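Local coordinates for phosphatase (Thermotoga maritima, PDB 1NF2), which is probably a magnesium-dependent phosphatase of the haloacid dehalogenase (HAD) family, with a separate domain thought to bind the substrate, at residues A[43-46]-A[47-51]; A[202-205]-A[206-210]; A[233-236]-A[237-240]; A[252-255]-A[256-260]. One frame throughout, in Å; residues are numbered along the deposited sequence.

Overall arrangement
All four interactions are local, within the HAD-type core, and occupy turns, helix starts or, in interaction 4, a short helix around its mixed sheet. Interaction 1 begins helix 45-55, with the side chain of Arg43 about 8 Å from the bound magnesium ion. Interaction 3 begins helix 236-241; there the side chain of Ala234 comes about 4 Å from that of Asp214, a ligand of the metal. Interaction 4, helix 253-258, lies farther back, the side chain of Val254 being about 11 Å from the magnesium ion, and its centre is about 17 Å from that of interaction 3. Interaction 2 leads into strand 209-213, and its nearest atoms are about 6 Å from interaction 4. None of the four touches another.

Interaction 1 of 4, residues A[43-46]-A[47-51]; sequences RMLV and STLNV
The flat carbonyl group of Met44 is gripped from both faces by Thr48: OG1 reaches Met44 O at 2.8 Å on one side of the plane and the backbone N of Thr48 at 3.1 Å on the opposite side, each donor tilted just under 30° from it. Thr48 can supply both because OG1 lies beside its own backbone N (chi1 -53°). A water bridges Met44 N and Ser47 OG, 2.9 Å from each. On another side of the helix Leu45 and Leu49 cross obliquely, and Leu45 CD2 sits 3.3 Å from Leu49 CG, closer than carbons usually sit, so this packing is crowded. Leu49 N donates to Leu45 O at 2.8 Å, while Asn50 N reaches Val46 O at 2.9 Å. Met44, at the N-cap position, has a thioether in place of a capping hydroxyl or carboxylate; Asp108 takes the N-H of Leu45 and, weakly, that of Val46. Just ahead, Arg43 pairs through NH1 with the magnesium ligand Asp10, and its side chain lies about 5 Å from a bound sulfate. The arrangement is the start of helix 45-55 in the beta-alpha-beta unit 36-40, 45-55, 62-64, beside the metal site of a HAD-type core.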
ATOM      1  N   ARG A  43       2.738  -1.309  -0.536  1.00 24.69           N
ATOM      2  CA  ARG A  43       3.958  -1.986  -0.092  1.00 25.87           C
ATOM      3  C   ARG A  43       4.070  -2.029   1.434  1.00 24.47           C
ATOM      4  O   ARG A  43       3.300  -1.375   2.137  1.00 24.08           O
ATOM      5  CB  ARG A  43       5.191  -1.285  -0.690  1.00 26.47           C
ATOM      6  CG  ARG A  43       5.070  -1.008  -2.191  1.00 30.17           C
ATOM      7  CD  ARG A  43       6.313  -0.333  -2.774  1.00 32.77           C
ATOM      8  NE  ARG A  43       7.313  -1.308  -3.189  1.00 38.99           N
ATOM      9  CZ  ARG A  43       7.467  -1.748  -4.435  1.00 40.25           C
ATOM     10  NH1 ARG A  43       6.690  -1.297  -5.408  1.00 40.73           N
ATOM     11  NH2 ARG A  43       8.397  -2.652  -4.706  1.00 42.48           N
ATOM     12  N   MET A  44       5.024  -2.816   1.931  1.00 21.36           N
ATOM     13  CA  MET A  44       5.262  -2.957   3.368  1.00 22.01           C
ATOM     14  C   MET A  44       5.600  -1.586   3.972  1.00 23.20           C
ATOM     15  O   MET A  44       5.971  -0.663   3.250  1.00 24.64           O
ATOM     16  CB  MET A  44       6.428  -3.933   3.622  1.00 19.88           C
ATOM     17  CG  MET A  44       6.228  -5.366   3.110  1.00 17.06           C
ATOM     18  SD  MET A  44       7.688  -6.452   3.329  1.00 15.11           S
ATOM     19  CE  MET A  44       7.778  -6.442   5.004  1.00 12.12           C
ATOM     20  N   LEU A  45       5.481  -1.453   5.291  1.00 22.80           N
ATOM     21  CA  LEU A  45       5.782  -0.181   5.947  1.00 24.20           C
ATOM     22  C   LEU A  45       7.268   0.145   5.808  1.00 25.45           C
ATOM     23  O   LEU A  45       7.639   1.274   5.485  1.00 24.43           O
ATOM     24  CB  LEU A  45       5.418  -0.243   7.431  1.00 30.56           C
ATOM     25  CG  LEU A  45       5.128   1.035   8.238  1.00 32.23           C
ATOM     26  CD1 LEU A  45       5.847   0.936   9.573  1.00 31.49           C
ATOM     27  CD2 LEU A  45       5.552   2.287   7.500  1.00 30.42           C
ATOM     28  N   VAL A  46       8.117  -0.845   6.065  1.00 32.16           N
ATOM     29  CA  VAL A  46       9.556  -0.650   5.966  1.00 33.32           C
ATOM     30  C   VAL A  46       9.985  -0.242   4.565  1.00 33.28           C
ATOM     31  O   VAL A  46      10.834   0.635   4.406  1.00 34.61           O
ATOM     32  CB  VAL A  46      10.342  -1.922   6.365  1.00 32.76           C
ATOM     33  CG1 VAL A  46      10.372  -2.052   7.864  1.00 35.58           C
ATOM     34  CG2 VAL A  46       9.711  -3.153   5.731  1.00 32.20           C
ATOM     35  N   SER A  47       9.400  -0.874   3.553  1.00 29.68           N
ATOM     36  CA  SER A  47       9.739  -0.551   2.174  1.00 29.62           C
ATOM     37  C   SER A  47       9.381   0.898   1.871  1.00 30.61           C
ATOM     38  O   SER A  47      10.123   1.606   1.182  1.00 32.40           O
ATOM     39  CB  SER A  47       8.986  -1.468   1.206  1.00 28.85           C
ATOM     40  OG  SER A  47       9.282  -2.832   1.454  1.00 30.93           O
ATOM     41  N   THR A  48       8.243   1.335   2.397  1.00 22.80           N
ATOM     42  CA  THR A  48       7.771   2.688   2.170  1.00 21.82           C
ATOM     43  C   THR A  48       8.625   3.712   2.914  1.00 22.06           C
ATOM     44  O   THR A  48       9.016   4.728   2.345  1.00 20.83           O
ATOM     45  CB  THR A  48       6.283   2.820   2.588  1.00 23.96           C
ATOM     46  OG1 THR A  48       5.517   1.795   1.934  1.00 21.39           O
ATOM     47  CG2 THR A  48       5.725   4.195   2.200  1.00 18.94           C
ATOM     48  N   LEU A  49       8.933   3.444   4.178  1.00 25.52           N
ATOM     49  CA  LEU A  49       9.750   4.370   4.951  1.00 27.63           C
ATOM     50  C   LEU A  49      11.161   4.455   4.370  1.00 28.64           C
ATOM     51  O   LEU A  49      11.829   5.482   4.493  1.00 28.67           O
ATOM     52  CB  LEU A  49       9.826   3.932   6.420  1.00 22.92           C
ATOM     53  CG  LEU A  49       8.502   3.826   7.189  1.00 23.18           C
ATOM     54  CD1 LEU A  49       8.782   3.412   8.618  1.00 21.43           C
ATOM     55  CD2 LEU A  49       7.763   5.148   7.156  1.00 22.63           C
ATOM     56  N   ASN A  50      11.609   3.374   3.737  1.00 32.68           N
ATOM     57  CA  ASN A  50      12.944   3.337   3.149  1.00 33.04           C
ATOM     58  C   ASN A  50      13.061   4.232   1.925  1.00 32.78           C
ATOM     59  O   ASN A  50      14.125   4.784   1.660  1.00 34.15           O
ATOM     60  CB  ASN A  50      13.336   1.898   2.790  1.00 26.98           C
ATOM     61  CG  ASN A  50      13.858   1.119   3.989  1.00 27.97           C
ATOM     62  OD1 ASN A  50      14.039   1.677   5.075  1.00 28.32           O
ATOM     63  ND2 ASN A  50      14.112  -0.171   3.796  1.00 26.82           N
ATOM     64  N   VAL A  51      11.973   4.368   1.175  1.00 29.91           N
ATOM     65  CA  VAL A  51      11.975   5.228   0.000  1.00 28.76           C
ATOM     66  C   VAL A  51      12.022   6.670   0.505  1.00 29.41           C
ATOM     67  O   VAL A  51      12.747   7.510  -0.036  1.00 28.22           O
ATOM     68  CB  VAL A  51      10.704   5.020  -0.853  1.00 25.04           C
ATOM     69  CG1 VAL A  51      10.572   6.133  -1.894  1.00 25.78           C
ATOM     70  CG2 VAL A  51      10.775   3.679  -1.551  1.00 23.25           C
TER
HETATM   71  O   HOH W   1       6.979  -3.989   0.199  1.00 28.05           O

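Interaction 2 of 4, residues A[202-205]-A[206-210]; sequences MNWK and KEEIV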
ATOM      1  N   MET A 202      -5.205  14.116  12.612  1.00 30.59           N
ATOM      2  CA  MET A 202      -4.453  15.347  12.375  1.00 32.23           C
ATOM      3  C   MET A 202      -5.316  16.603  12.282  1.00 33.54           C
ATOM      4  O   MET A 202      -4.808  17.725  12.328  1.00 35.77           O
ATOM      5  CB  MET A 202      -3.623  15.195  11.095  1.00 29.46           C
ATOM      6  CG  MET A 202      -2.129  15.314  11.315  1.00 27.48           C
ATOM      7  SD  MET A 202      -1.497  14.219  12.547  1.00 17.90           S
ATOM      8  CE  MET A 202       0.110  13.964  11.991  1.00 23.69           C
ATOM      9  N   ASN A 203      -6.620  16.402  12.155  1.00 31.65           N
ATOM     10  CA  ASN A 203      -7.574  17.495  12.047  1.00 33.52           C
ATOM     11  C   ASN A 203      -7.491  18.206  10.685  1.00 34.32           C
ATOM     12  O   ASN A 203      -7.642  19.426  10.604  1.00 32.67           O
ATOM     13  CB  ASN A 203      -7.360  18.496  13.185  1.00 61.71           C
ATOM     14  CG  ASN A 203      -8.608  19.293  13.501  1.00 64.07           C
ATOM     15  OD1 ASN A 203      -8.578  20.213  14.315  1.00 68.42           O
ATOM     16  ND2 ASN A 203      -9.719  18.940  12.862  1.00 65.90           N
ATOM     17  N   TRP A 204      -7.237  17.434   9.625  1.00 42.00           N
ATOM     18  CA  TRP A 204      -7.179  17.976   8.265  1.00 41.23           C
ATOM     19  C   TRP A 204      -8.621  18.220   7.873  1.00 40.36           C
ATOM     20  O   TRP A 204      -9.532  17.622   8.437  1.00 43.87           O
ATOM     21  CB  TRP A 204      -6.699  16.949   7.221  1.00 35.53           C
ATOM     22  CG  TRP A 204      -5.356  16.319   7.341  1.00 33.43           C
ATOM     23  CD1 TRP A 204      -4.968  15.112   6.800  1.00 35.66           C
ATOM     24  CD2 TRP A 204      -4.204  16.866   7.950  1.00 31.66           C
ATOM     25  NE1 TRP A 204      -3.640  14.885   7.037  1.00 32.62           N
ATOM     26  CE2 TRP A 204      -3.143  15.952   7.744  1.00 32.68           C
ATOM     27  CE3 TRP A 204      -3.953  18.045   8.652  1.00 30.77           C
ATOM     28  CZ2 TRP A 204      -1.865  16.181   8.211  1.00 31.46           C
ATOM     29  CZ3 TRP A 204      -2.687  18.270   9.116  1.00 32.69           C
ATOM     30  CH2 TRP A 204      -1.657  17.344   8.897  1.00 34.32           C
ATOM     31  N   LYS A 205      -8.830  19.079   6.888  1.00 28.86           N
ATOM     32  CA  LYS A 205     -10.169  19.283   6.374  1.00 28.95           C
ATOM     33  C   LYS A 205     -10.005  18.877   4.910  1.00 27.03           C
ATOM     34  O   LYS A 205      -8.932  19.047   4.341  1.00 24.84           O
ATOM     35  CB  LYS A 205     -10.641  20.738   6.551  1.00 57.46           C
ATOM     36  CG  LYS A 205      -9.945  21.810   5.736  1.00 61.68           C
ATOM     37  CD  LYS A 205     -10.425  23.188   6.212  1.00 65.65           C
ATOM     38  CE  LYS A 205     -10.036  24.323   5.267  1.00 68.54           C
ATOM     39  NZ  LYS A 205     -10.866  24.345   4.026  1.00 70.08           N
ATOM     40  N   LYS A 206     -11.037  18.300   4.317  1.00 33.53           N
ATOM     41  CA  LYS A 206     -10.949  17.858   2.928  1.00 33.88           C
ATOM     42  C   LYS A 206     -10.495  18.916   1.918  1.00 33.06           C
ATOM     43  O   LYS A 206      -9.722  18.610   1.006  1.00 31.13           O
ATOM     44  CB  LYS A 206     -12.294  17.280   2.481  1.00 38.29           C
ATOM     45  CG  LYS A 206     -12.612  15.934   3.092  1.00 40.97           C
ATOM     46  CD  LYS A 206     -14.074  15.550   2.897  1.00 44.30           C
ATOM     47  CE  LYS A 206     -14.507  15.655   1.443  1.00 45.19           C
ATOM     48  NZ  LYS A 206     -13.748  14.736   0.559  1.00 47.51           N
ATOM     49  N   GLU A 207     -10.972  20.148   2.087  1.00 24.02           N
ATOM     50  CA  GLU A 207     -10.659  21.247   1.171  1.00 24.67           C
ATOM     51  C   GLU A 207      -9.190  21.597   0.977  1.00 21.83           C
ATOM     52  O   GLU A 207      -8.828  22.188  -0.032  1.00 20.22           O
ATOM     53  CB  GLU A 207     -11.400  22.523   1.583  1.00 49.95           C
ATOM     54  CG  GLU A 207     -12.792  22.663   0.999  1.00 56.86           C
ATOM     55  CD  GLU A 207     -13.308  24.099   1.064  1.00 62.23           C
ATOM     56  OE1 GLU A 207     -13.368  24.661   2.181  1.00 63.92           O
ATOM     57  OE2 GLU A 207     -13.648  24.664  -0.001  1.00 64.83           O
ATOM     58  N   GLU A 208      -8.353  21.245   1.940  1.00 24.57           N
ATOM     59  CA  GLU A 208      -6.932  21.552   1.857  1.00 22.62           C
ATOM     60  C   GLU A 208      -6.072  20.343   1.474  1.00 20.00           C
ATOM     61  O   GLU A 208      -4.846  20.395   1.569  1.00 18.36           O
ATOM     62  CB  GLU A 208      -6.462  22.107   3.201  1.00 37.06           C
ATOM     63  CG  GLU A 208      -6.990  21.320   4.379  1.00 42.03           C
ATOM     64  CD  GLU A 208      -6.365  21.731   5.697  1.00 44.52           C
ATOM     65  OE1 GLU A 208      -6.104  22.940   5.886  1.00 45.41           O
ATOM     66  OE2 GLU A 208      -6.143  20.843   6.549  1.00 44.32           O
ATOM     67  N   ILE A 209      -6.713  19.272   1.019  1.00 18.63           N
ATOM     68  CA  ILE A 209      -6.002  18.047   0.657  1.00 18.15           C
ATOM     69  C   ILE A 209      -6.003  17.723  -0.829  1.00 17.54           C
ATOM     70  O   ILE A 209      -7.039  17.796  -1.481  1.00 17.15           O
ATOM     71  CB  ILE A 209      -6.606  16.826   1.380  1.00 28.34           C
ATOM     72  CG1 ILE A 209      -6.628  17.068   2.892  1.00 31.97           C
ATOM     73  CG2 ILE A 209      -5.794  15.580   1.066  1.00 29.56           C
ATOM     74  CD1 ILE A 209      -7.212  15.919   3.688  1.00 35.85           C
ATOM     75  N   VAL A 210      -4.833  17.358  -1.349  1.00 14.26           N
ATOM     76  CA  VAL A 210      -4.696  16.959  -2.747  1.00 14.70           C
ATOM     77  C   VAL A 210      -4.153  15.525  -2.753  1.00 14.72           C
ATOM     78  O   VAL A 210      -3.289  15.195  -1.946  1.00 13.17           O
ATOM     79  CB  VAL A 210      -3.667  17.832  -3.510  1.00 26.87           C
ATOM     80  CG1 VAL A 210      -3.721  17.518  -5.003  1.00 25.68           C
ATOM     81  CG2 VAL A 210      -3.941  19.282  -3.269  1.00 28.16           C
TER
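Lys205 and Glu208 both place CG in the sterically tight slot flanked by their own N and C (chi1 68° and 44°), which turns the two chains in toward each other until Glu208 CG lies 3.3 Å from Lys205 CG. The side chains run roughly perpendicular there. From this point the glutamate runs on extended and brings OE2 back to the main chain, where it accepts from Lys205 N at 3.2 Å; the N-H arrives from above the carboxylate plane. A weak return bond of 3.3 Å from Glu208 N to Lys205 O closes the turn, and Ile209 N adds a bond of 3.1 Å to Lys206 O. Glu208 is thus tied to Lys205 through both its backbone and its carboxylate. The lysine chain bends only at its end (chi4 75°), swinging NZ to a salt bridge with Glu207 OE1 at 3.1 Å. This turn, with a short 3-10 segment at 206-207, carries the chain from helix 191-202, left through the positive phi of Asn203, into strand 209-213, which lies between strands 4-8 and 227-230 and runs parallel to both. The apolar part of the contact is Trp204 with Ile209, whose CD1 is 3.7 Å from Trp204 CB and placed obliquely to the ring. Met202 CB sits over the centre of one indole face, 3.3 Å above its plane. Trp204 also meets Tyr36 and Val4, whereas Lys206 NZ bonds to the backbone oxygen of Glu223.

Interaction 3 of 4, residues A[233-236]-A[237-240]; sequences NAIE and KVKE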
ATOM      1  N   ASN A 233      -0.975   7.689 -16.862  1.00 20.36           N
ATOM      2  CA  ASN A 233      -0.960   6.239 -17.002  1.00 22.94           C
ATOM      3  C   ASN A 233      -2.067   5.564 -16.173  1.00 23.92           C
ATOM      4  O   ASN A 233      -2.162   4.341 -16.153  1.00 24.47           O
ATOM      5  CB  ASN A 233       0.412   5.700 -16.576  1.00 16.79           C
ATOM      6  CG  ASN A 233       0.939   6.392 -15.340  1.00 19.60           C
ATOM      7  OD1 ASN A 233       1.266   7.582 -15.379  1.00 21.84           O
ATOM      8  ND2 ASN A 233       1.008   5.663 -14.228  1.00 19.23           N
ATOM      9  N   ALA A 234      -2.903   6.355 -15.504  1.00 23.44           N
ATOM     10  CA  ALA A 234      -3.975   5.810 -14.669  1.00 24.65           C
ATOM     11  C   ALA A 234      -5.014   5.055 -15.482  1.00 26.69           C
ATOM     12  O   ALA A 234      -5.174   5.314 -16.672  1.00 27.71           O
ATOM     13  CB  ALA A 234      -4.657   6.932 -13.897  1.00 18.50           C
ATOM     14  N   ILE A 235      -5.717   4.116 -14.853  1.00 26.24           N
ATOM     15  CA  ILE A 235      -6.753   3.403 -15.590  1.00 28.79           C
ATOM     16  C   ILE A 235      -7.852   4.420 -15.868  1.00 31.14           C
ATOM     17  O   ILE A 235      -7.959   5.443 -15.187  1.00 29.49           O
ATOM     18  CB  ILE A 235      -7.361   2.192 -14.816  1.00 34.65           C
ATOM     19  CG1 ILE A 235      -8.048   2.656 -13.531  1.00 33.43           C
ATOM     20  CG2 ILE A 235      -6.279   1.154 -14.532  1.00 33.09           C
ATOM     21  CD1 ILE A 235      -7.107   2.947 -12.410  1.00 37.99           C
ATOM     22  N   GLU A 236      -8.647   4.134 -16.888  1.00 33.16           N
ATOM     23  CA  GLU A 236      -9.735   4.995 -17.316  1.00 35.40           C
ATOM     24  C   GLU A 236     -10.641   5.460 -16.177  1.00 34.98           C
ATOM     25  O   GLU A 236     -10.965   6.642 -16.072  1.00 33.87           O
ATOM     26  CB  GLU A 236     -10.552   4.264 -18.386  1.00 66.54           C
ATOM     27  CG  GLU A 236     -10.543   2.722 -18.264  1.00 75.34           C
ATOM     28  CD  GLU A 236      -9.217   2.071 -18.691  1.00 79.30           C
ATOM     29  OE1 GLU A 236      -8.787   2.285 -19.846  1.00 82.11           O
ATOM     30  OE2 GLU A 236      -8.609   1.339 -17.877  1.00 78.81           O
ATOM     31  N   LYS A 237     -11.037   4.528 -15.321  1.00 34.46           N
ATOM     32  CA  LYS A 237     -11.915   4.839 -14.205  1.00 33.46           C
ATOM     33  C   LYS A 237     -11.351   5.933 -13.289  1.00 30.68           C
ATOM     34  O   LYS A 237     -12.089   6.794 -12.826  1.00 30.24           O
ATOM     35  CB  LYS A 237     -12.187   3.565 -13.395  1.00 47.43           C
ATOM     36  CG  LYS A 237     -13.386   3.660 -12.469  1.00 51.91           C
ATOM     37  CD  LYS A 237     -13.568   2.395 -11.643  1.00 54.30           C
ATOM     38  CE  LYS A 237     -14.779   2.521 -10.726  1.00 57.08           C
ATOM     39  NZ  LYS A 237     -14.873   1.404  -9.742  1.00 58.74           N
ATOM     40  N   VAL A 238     -10.050   5.892 -13.022  1.00 25.69           N
ATOM     41  CA  VAL A 238      -9.418   6.882 -12.156  1.00 23.00           C
ATOM     42  C   VAL A 238      -9.395   8.273 -12.779  1.00 22.30           C
ATOM     43  O   VAL A 238      -9.642   9.270 -12.097  1.00 21.11           O
ATOM     44  CB  VAL A 238      -7.974   6.459 -11.786  1.00 19.78           C
ATOM     45  CG1 VAL A 238      -7.177   7.657 -11.234  1.00 18.30           C
ATOM     46  CG2 VAL A 238      -8.029   5.361 -10.734  1.00 16.33           C
ATOM     47  N   LYS A 239      -9.109   8.339 -14.073  1.00 24.75           N
ATOM     48  CA  LYS A 239      -9.063   9.623 -14.753  1.00 25.67           C
ATOM     49  C   LYS A 239     -10.425  10.298 -14.753  1.00 26.21           C
ATOM     50  O   LYS A 239     -10.528  11.515 -14.569  1.00 25.96           O
ATOM     51  CB  LYS A 239      -8.567   9.440 -16.185  1.00 27.98           C
ATOM     52  CG  LYS A 239      -7.166   8.871 -16.244  1.00 30.94           C
ATOM     53  CD  LYS A 239      -6.461   9.210 -17.541  1.00 33.83           C
ATOM     54  CE  LYS A 239      -6.247   7.983 -18.387  1.00 35.23           C
ATOM     55  NZ  LYS A 239      -5.135   8.198 -19.350  1.00 38.76           N
ATOM     56  N   GLU A 240     -11.472   9.501 -14.943  1.00 23.32           N
ATOM     57  CA  GLU A 240     -12.832  10.023 -14.984  1.00 23.78           C
ATOM     58  C   GLU A 240     -13.318  10.518 -13.626  1.00 21.16           C
ATOM     59  O   GLU A 240     -14.285  11.265 -13.547  1.00 21.93           O
ATOM     60  CB  GLU A 240     -13.784   8.952 -15.525  1.00 27.17           C
ATOM     61  CG  GLU A 240     -13.418   8.485 -16.920  1.00 31.88           C
ATOM     62  CD  GLU A 240     -14.346   7.411 -17.445  1.00 36.87           C
ATOM     63  OE1 GLU A 240     -14.548   6.398 -16.738  1.00 41.24           O
ATOM     64  OE2 GLU A 240     -14.865   7.572 -18.567  1.00 37.04           O
TER
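The turn that starts helix 236-241 runs beside the magnesium site, where Ala234 packs against Val238 and Lys239 while its side chain lies about 4 Å from that of the metal ligand Asp214. Val238 CG1, anti to the valine's backbone N (chi1 163°), meets Ala234 CB at 3.7 Å, and Lys239 CG approaches the same Ala234 CB at 3.9 Å. The lysine chain bends at chi3 (-112°), which lays CE 3.3 Å from Ala234 O and lets NZ bond to the backbone oxygen of Glu232. Lys239 therefore folds back over the residues that lead into the helix. Strand 227-230, this loop and the helix form a strand-to-helix step of the Rossmann-like HAD core. At the N-cap residue of the helix, Ile235 O receives two bonds, both weak, from Val238 N at 3.0 Å and Lys239 N at 3.3 Å. One residue on, Glu240 N meets Glu236 O at 3.1 Å, and Glu240 CG rests 3.2 Å from the same oxygen. Val238 packs beyond the turn on Leu219 and Phe222 of helix 216-222 and on Ala230, while Lys237 stretches out to a salt bridge with Glu216.

Interaction 4 of 4, residues A[252-255]-A[256-260]; sequences SGVS and YVLER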
ATOM      1  N   SER A 252       7.527  13.583 -14.946  1.00 27.21           N
ATOM      2  CA  SER A 252       7.443  14.069 -13.586  1.00 24.50           C
ATOM      3  C   SER A 252       6.042  14.634 -13.554  1.00 21.93           C
ATOM      4  O   SER A 252       5.835  15.829 -13.336  1.00 18.46           O
ATOM      5  CB  SER A 252       8.498  15.146 -13.328  1.00 30.80           C
ATOM      6  OG  SER A 252       9.796  14.577 -13.336  1.00 31.04           O
ATOM      7  N   GLY A 253       5.088  13.738 -13.825  1.00 20.34           N
ATOM      8  CA  GLY A 253       3.687  14.104 -13.852  1.00 18.31           C
ATOM      9  C   GLY A 253       3.272  14.826 -12.594  1.00 16.47           C
ATOM     10  O   GLY A 253       2.467  15.759 -12.647  1.00 15.91           O
ATOM     11  N   VAL A 254       3.821  14.398 -11.462  1.00 19.59           N
ATOM     12  CA  VAL A 254       3.509  15.012 -10.179  1.00 22.23           C
ATOM     13  C   VAL A 254       3.920  16.485 -10.155  1.00 23.19           C
ATOM     14  O   VAL A 254       3.106  17.354  -9.828  1.00 22.65           O
ATOM     15  CB  VAL A 254       4.220  14.280  -9.025  1.00 25.72           C
ATOM     16  CG1 VAL A 254       3.954  14.998  -7.708  1.00 25.89           C
ATOM     17  CG2 VAL A 254       3.734  12.840  -8.952  1.00 27.71           C
ATOM     18  N   SER A 255       5.178  16.758 -10.498  1.00 24.34           N
ATOM     19  CA  SER A 255       5.693  18.128 -10.521  1.00 24.09           C
ATOM     20  C   SER A 255       4.887  19.020 -11.452  1.00 23.09           C
ATOM     21  O   SER A 255       4.568  20.154 -11.116  1.00 23.49           O
ATOM     22  CB  SER A 255       7.156  18.157 -10.988  1.00 21.21           C
ATOM     23  OG  SER A 255       8.043  17.680  -9.994  1.00 24.76           O
ATOM     24  N   TYR A 256       4.561  18.494 -12.625  1.00 26.97           N
ATOM     25  CA  TYR A 256       3.829  19.252 -13.625  1.00 27.57           C
ATOM     26  C   TYR A 256       2.572  19.939 -13.089  1.00 28.74           C
ATOM     27  O   TYR A 256       2.268  21.068 -13.476  1.00 29.24           O
ATOM     28  CB  TYR A 256       3.484  18.341 -14.802  1.00 25.14           C
ATOM     29  CG  TYR A 256       3.036  19.077 -16.044  1.00 27.41           C
ATOM     30  CD1 TYR A 256       1.693  19.381 -16.254  1.00 29.55           C
ATOM     31  CD2 TYR A 256       3.959  19.470 -17.013  1.00 27.32           C
ATOM     32  CE1 TYR A 256       1.275  20.056 -17.401  1.00 30.09           C
ATOM     33  CE2 TYR A 256       3.555  20.148 -18.166  1.00 27.54           C
ATOM     34  CZ  TYR A 256       2.212  20.437 -18.353  1.00 27.49           C
ATOM     35  OH  TYR A 256       1.804  21.112 -19.482  1.00 25.80           O
ATOM     36  N   VAL A 257       1.847  19.270 -12.200  1.00 21.36           N
ATOM     37  CA  VAL A 257       0.637  19.849 -11.620  1.00 20.12           C
ATOM     38  C   VAL A 257       0.943  20.469 -10.260  1.00 20.59           C
ATOM     39  O   VAL A 257       0.404  21.518  -9.900  1.00 18.82           O
ATOM     40  CB  VAL A 257      -0.479  18.774 -11.441  1.00 24.51           C
ATOM     41  CG1 VAL A 257      -1.561  19.286 -10.485  1.00 25.25           C
ATOM     42  CG2 VAL A 257      -1.098  18.450 -12.783  1.00 21.91           C
ATOM     43  N   LEU A 258       1.828  19.818  -9.516  1.00 23.84           N
ATOM     44  CA  LEU A 258       2.205  20.284  -8.195  1.00 26.21           C
ATOM     45  C   LEU A 258       2.693  21.729  -8.204  1.00 28.97           C
ATOM     46  O   LEU A 258       2.378  22.504  -7.303  1.00 28.73           O
ATOM     47  CB  LEU A 258       3.283  19.363  -7.627  1.00 23.02           C
ATOM     48  CG  LEU A 258       3.658  19.510  -6.158  1.00 22.23           C
ATOM     49  CD1 LEU A 258       2.412  19.444  -5.270  1.00 20.97           C
ATOM     50  CD2 LEU A 258       4.643  18.400  -5.807  1.00 21.26           C
ATOM     51  N   GLU A 259       3.451  22.097  -9.229  1.00 30.44           N
ATOM     52  CA  GLU A 259       3.975  23.454  -9.319  1.00 32.47           C
ATOM     53  C   GLU A 259       2.914  24.514  -9.596  1.00 31.97           C
ATOM     54  O   GLU A 259       3.159  25.698  -9.372  1.00 34.44           O
ATOM     55  CB  GLU A 259       5.052  23.542 -10.406  1.00 39.48           C
ATOM     56  CG  GLU A 259       6.146  22.511 -10.266  1.00 45.43           C
ATOM     57  CD  GLU A 259       7.252  22.698 -11.276  1.00 48.57           C
ATOM     58  OE1 GLU A 259       6.936  22.963 -12.456  1.00 52.35           O
ATOM     59  OE2 GLU A 259       8.435  22.569 -10.891  1.00 49.60           O
ATOM     60  N   ARG A 260       1.742  24.106 -10.077  1.00 26.94           N
ATOM     61  CA  ARG A 260       0.690  25.074 -10.393  1.00 25.56           C
ATOM     62  C   ARG A 260      -0.432  25.196  -9.348  1.00 25.61           C
ATOM     63  O   ARG A 260      -1.247  26.124  -9.408  1.00 24.21           O
ATOM     64  CB  ARG A 260       0.055  24.744 -11.753  1.00 24.43           C
ATOM     65  CG  ARG A 260       1.042  24.529 -12.918  1.00 26.65           C
ATOM     66  CD  ARG A 260       2.181  25.570 -12.966  1.00 28.51           C
ATOM     67  NE  ARG A 260       1.726  26.960 -12.984  1.00 27.86           N
ATOM     68  CZ  ARG A 260       2.544  28.012 -13.042  1.00 31.68           C
ATOM     69  NH1 ARG A 260       3.860  27.828 -13.092  1.00 31.65           N
ATOM     70  NH2 ARG A 260       2.053  29.251 -13.041  1.00 29.73           N
TER
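Val254 and Leu258, one turn apart, run alongside each other in a common direction, with Val254 CG1 4.0 Å from Leu258 CD2. The match comes from their first torsions: Val254 CG1 (chi1 176°) and Leu258 CG (chi1 -169°) are both anti to the backbone N. Leu258 CB also lies close over the turn, 3.0 Å from Val254 O, and that oxygen takes the N-H of Leu258 at 2.8 Å as well as a weaker bond from Val257 N at 3.3 Å. The two apolar side chains form the inner side of helix 253-258, which packs against strand 4-8, in the parallel part of the mixed sheet of the HAD core: Val254 touches Phe7 and Leu258 touches Phe5, and Leu258 also meets Leu31 of helix 22-31. Toward that same helix Ser255 sets OG beside its backbone N, where Asp24 and Asn27 bond to it. Glu259 follows a turn later with CG likewise beside its N (chi1 -52°), which brings CG to 3.0 Å from Ser255 O; the chain then extends and OE2 bonds to Asn27. Asn27 thus joins Ser255 and Glu259. Their backbones are tied too, Glu259 N to Ser255 O at 2.9 Å. Tyr256 has the same kind of first torsion as Leu258, but its ring leads away from the first residues of the helix, and its side chain touches Thr246 and Leu247, while CB remains 3.5 Å from Gly253 O. Its N-H bonds to Ser252 O at 3.0 Å. The hydroxyl of Ser252, at the N-cap position, makes no capping bond; it pairs with Ser21 OG.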